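DNA mismatch repair protein MutL (Aquifex aeolicus VF5, PDB 6LZJ) probably binds and hydrolyses ATP through its GHKL-type N-terminal domain to coordinate steps of DNA mismatch repair. Local coordinates at residues 34-39 / 46-51. Numbering follows the deposited sequence.
Sequences KVEVEI and LIRVKD. With ACP (phosphomethylphosphonic acid adenylate ester), chain C.
The beta hairpin of the GHKL ATPase sheet, strands 34-39 and 46-51, illustrates how one strand pair can carry a charged face, an apolar face and a nucleotide contact at once. E36 with K50 and E38 with R48 are the antiparallel hydrogen-bonded pairs; E36 N donates to K50 O at 2.8 Å and E38 N to R48 O, each bond being returned by the partner's N. On the face bearing these four residues, R48 lies between two glutamates of the opposite strand. Its chain runs out extended and then bends at chi3 (51°), which brings the guanidinium between the carboxylates of E36 and E38. NH1 and NH2 both reach E36 OE2 on its anti side, NH1 at 2.9 Å, while NH2 also forms a salt bridge with E38 OE1. Both carboxylates stand nearly perpendicular to the guanidinium plane, and each meets its edge with one oxygen. The other face is largely apolar, apart from D51 at its end: V49 touches V37 side by side, CG2 to CG2 at 4.1 Å, and V35 CG1 meets V49 CG1 at 4.2 Å. D51, paired with V35, turns its OD2 to N6 of the ATP analogue ACP at 2.8 Å, reading the adenine amino group. Helix 16-29 covers I47 and V49, helix 156-173 packs on V37 and I39, and strands 134-140 and 178-183 flank the hairpin, E136 of the former adding a further salt bridge to R48.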
loop_
_atom_site.group_PDB
_atom_site.type_symbol
_atom_site.label_atom_id
_atom_site.label_comp_id
_atom_site.label_asym_id
_atom_site.label_seq_id
_atom_site.Cartn_x
_atom_site.Cartn_y
_atom_site.Cartn_z
ATOM N N LYS A 34 -1.497 12.150 2.150
ATOM C CA LYS A 34 -2.616 11.744 1.327
ATOM C C LYS A 34 -2.031 11.008 0.146
ATOM O O LYS A 34 -1.156 11.545 -0.550
ATOM C CB LYS A 34 -3.422 12.972 0.870
ATOM C CG LYS A 34 -4.148 13.715 2.011
ATOM C CD LYS A 34 -4.891 14.932 1.438
ATOM C CE LYS A 34 -5.712 15.671 2.503
ATOM N NZ LYS A 34 -6.728 16.559 1.875
ATOM N N VAL A 35 -2.527 9.794 -0.082
ATOM C CA VAL A 35 -2.087 8.905 -1.140
ATOM C C VAL A 35 -3.325 8.482 -1.914
ATOM O O VAL A 35 -4.266 7.935 -1.332
ATOM C CB VAL A 35 -1.375 7.655 -0.574
ATOM C CG1 VAL A 35 -1.016 6.686 -1.716
ATOM C CG2 VAL A 35 -0.078 8.046 0.140
ATOM N N GLU A 36 -3.330 8.735 -3.208
ATOM C CA GLU A 36 -4.466 8.427 -4.071
ATOM C C GLU A 36 -4.005 7.385 -5.083
ATOM O O GLU A 36 -3.019 7.591 -5.795
ATOM C CB GLU A 36 -4.954 9.710 -4.748
ATOM C CG GLU A 36 -6.146 9.507 -5.671
ATOM C CD GLU A 36 -6.509 10.811 -6.369
ATOM O OE1 GLU A 36 -6.942 11.755 -5.670
ATOM O OE2 GLU A 36 -6.309 10.900 -7.595
ATOM N N VAL A 37 -4.690 6.232 -5.133
ATOM C CA VAL A 37 -4.342 5.187 -6.076
ATOM C C VAL A 37 -5.497 4.966 -7.030
ATOM O O VAL A 37 -6.662 4.975 -6.612
ATOM C CB VAL A 37 -4.037 3.863 -5.352
ATOM C CG1 VAL A 37 -3.668 2.828 -6.359
ATOM C CG2 VAL A 37 -2.911 4.096 -4.403
ATOM N N GLU A 38 -5.174 4.807 -8.311
ATOM C CA GLU A 38 -6.200 4.535 -9.314
ATOM C C GLU A 38 -5.741 3.362 -10.163
ATOM O O GLU A 38 -4.594 3.329 -10.600
ATOM C CB GLU A 38 -6.459 5.734 -10.226
ATOM C CG GLU A 38 -7.428 5.314 -11.296
ATOM C CD GLU A 38 -7.855 6.451 -12.208
ATOM O OE1 GLU A 38 -7.330 7.578 -12.064
ATOM O OE2 GLU A 38 -8.733 6.190 -13.063
ATOM N N ILE A 39 -6.625 2.392 -10.421
ATOM C CA ILE A 39 -6.243 1.289 -11.293
ATOM C C ILE A 39 -7.338 1.130 -12.325
ATOM O O ILE A 39 -8.515 1.358 -12.023
ATOM C CB ILE A 39 -5.977 -0.055 -10.560
ATOM C CG1 ILE A 39 -7.164 -0.506 -9.733
ATOM C CG2 ILE A 39 -4.767 0.109 -9.647
ATOM C CD1 ILE A 39 -6.986 -1.975 -9.234
ATOM N N LEU A 46 -3.932 0.822 -16.551
ATOM C CA LEU A 46 -3.287 1.941 -15.859
ATOM C C LEU A 46 -3.126 1.698 -14.366
ATOM O O LEU A 46 -4.052 1.259 -13.682
ATOM C CB LEU A 46 -4.091 3.218 -16.047
ATOM C CG LEU A 46 -3.650 4.389 -15.154
ATOM C CD1 LEU A 46 -2.342 4.908 -15.585
ATOM C CD2 LEU A 46 -4.692 5.481 -15.243
ATOM N N ILE A 47 -1.972 2.090 -13.833
ATOM C CA ILE A 47 -1.775 2.247 -12.405
ATOM C C ILE A 47 -1.331 3.680 -12.202
ATOM O O ILE A 47 -0.307 4.083 -12.768
ATOM C CB ILE A 47 -0.688 1.290 -11.885
ATOM C CG1 ILE A 47 -1.035 -0.188 -12.184
ATOM C CG2 ILE A 47 -0.367 1.547 -10.393
ATOM C CD1 ILE A 47 0.246 -1.037 -12.225
ATOM N N ARG A 48 -2.078 4.446 -11.407
ATOM C CA ARG A 48 -1.674 5.801 -11.054
ATOM C C ARG A 48 -1.581 5.944 -9.537
ATOM O O ARG A 48 -2.518 5.566 -8.811
ATOM C CB ARG A 48 -2.646 6.835 -11.665
ATOM C CG ARG A 48 -2.258 8.279 -11.405
ATOM C CD ARG A 48 -3.229 9.275 -12.033
ATOM N NE ARG A 48 -4.616 8.965 -11.678
ATOM C CZ ARG A 48 -5.230 9.443 -10.600
ATOM N NH1 ARG A 48 -4.585 10.263 -9.780
ATOM N NH2 ARG A 48 -6.483 9.106 -10.335
ATOM N N VAL A 49 -0.477 6.524 -9.058
ATOM C CA VAL A 49 -0.328 6.851 -7.648
ATOM C C VAL A 49 0.071 8.308 -7.473
ATOM O O VAL A 49 1.105 8.755 -7.999
ATOM C CB VAL A 49 0.689 5.938 -6.952
ATOM C CG1 VAL A 49 0.927 6.417 -5.476
ATOM C CG2 VAL A 49 0.179 4.535 -7.008
ATOM N N LYS A 50 -0.727 9.026 -6.691
ATOM C CA LYS A 50 -0.568 10.458 -6.491
ATOM C C LYS A 50 -0.434 10.729 -5.022
ATOM O O LYS A 50 -1.190 10.197 -4.192
ATOM C CB LYS A 50 -1.755 11.234 -7.034
ATOM C CG LYS A 50 -1.723 12.742 -6.785
ATOM C CD LYS A 50 -3.100 13.238 -7.226
ATOM C CE LYS A 50 -3.244 14.782 -7.325
ATOM N NZ LYS A 50 -3.473 15.340 -5.972
ATOM N N ASP A 51 0.519 11.570 -4.703
ATOM C CA ASP A 51 0.726 11.881 -3.310
ATOM C C ASP A 51 0.986 13.361 -3.149
ATOM O O ASP A 51 1.304 14.104 -4.101
ATOM C CB ASP A 51 1.882 11.019 -2.684
ATOM C CG ASP A 51 3.245 11.368 -3.225
ATOM O OD1 ASP A 51 3.646 12.545 -3.086
ATOM O OD2 ASP A 51 3.913 10.476 -3.764
HETATM P PG ACP C . 13.684 0.904 -2.827
HETATM O O1G ACP C . 12.409 1.368 -3.433
HETATM O O2G ACP C . 14.348 -0.243 -3.751
HETATM O O3G ACP C . 13.525 0.438 -1.281
HETATM P PB ACP C . 14.154 3.750 -3.458
HETATM O O1B ACP C . 12.882 4.119 -2.826
HETATM O O2B ACP C . 15.295 4.789 -2.996
HETATM C C3B ACP C . 14.875 2.246 -2.796
HETATM P PA ACP C . 12.984 4.051 -6.018
HETATM O O1A ACP C . 11.738 3.435 -5.404
HETATM O O2A ACP C . 13.372 3.588 -7.391
HETATM O O3A ACP C . 14.238 3.697 -5.051
HETATM O "O5'" ACP C . 12.861 5.646 -5.911
HETATM C "C5'" ACP C . 14.079 6.323 -6.214
HETATM C "C4'" ACP C . 14.074 7.684 -5.554
HETATM O "O4'" ACP C . 13.038 8.479 -6.135
HETATM C "C3'" ACP C . 13.752 7.678 -4.079
HETATM O "O3'" ACP C . 14.927 7.451 -3.285
HETATM C "C2'" ACP C . 13.207 9.054 -3.856
HETATM O "O2'" ACP C . 14.331 9.956 -3.690
HETATM C "C1'" ACP C . 12.585 9.424 -5.195
HETATM N N9 ACP C . 11.116 9.241 -5.157
HETATM C C8 ACP C . 10.456 8.270 -5.810
HETATM N N7 ACP C . 9.133 8.394 -5.610
HETATM C C5 ACP C . 8.952 9.481 -4.854
HETATM C C6 ACP C . 7.792 10.199 -4.310
HETATM N N6 ACP C . 6.524 9.720 -4.524
HETATM N N1 ACP C . 8.023 11.290 -3.578
HETATM C C2 ACP C . 9.272 11.769 -3.371
HETATM N N3 ACP C . 10.384 11.181 -3.810
HETATM C C4 ACP C . 10.270 10.052 -4.577
#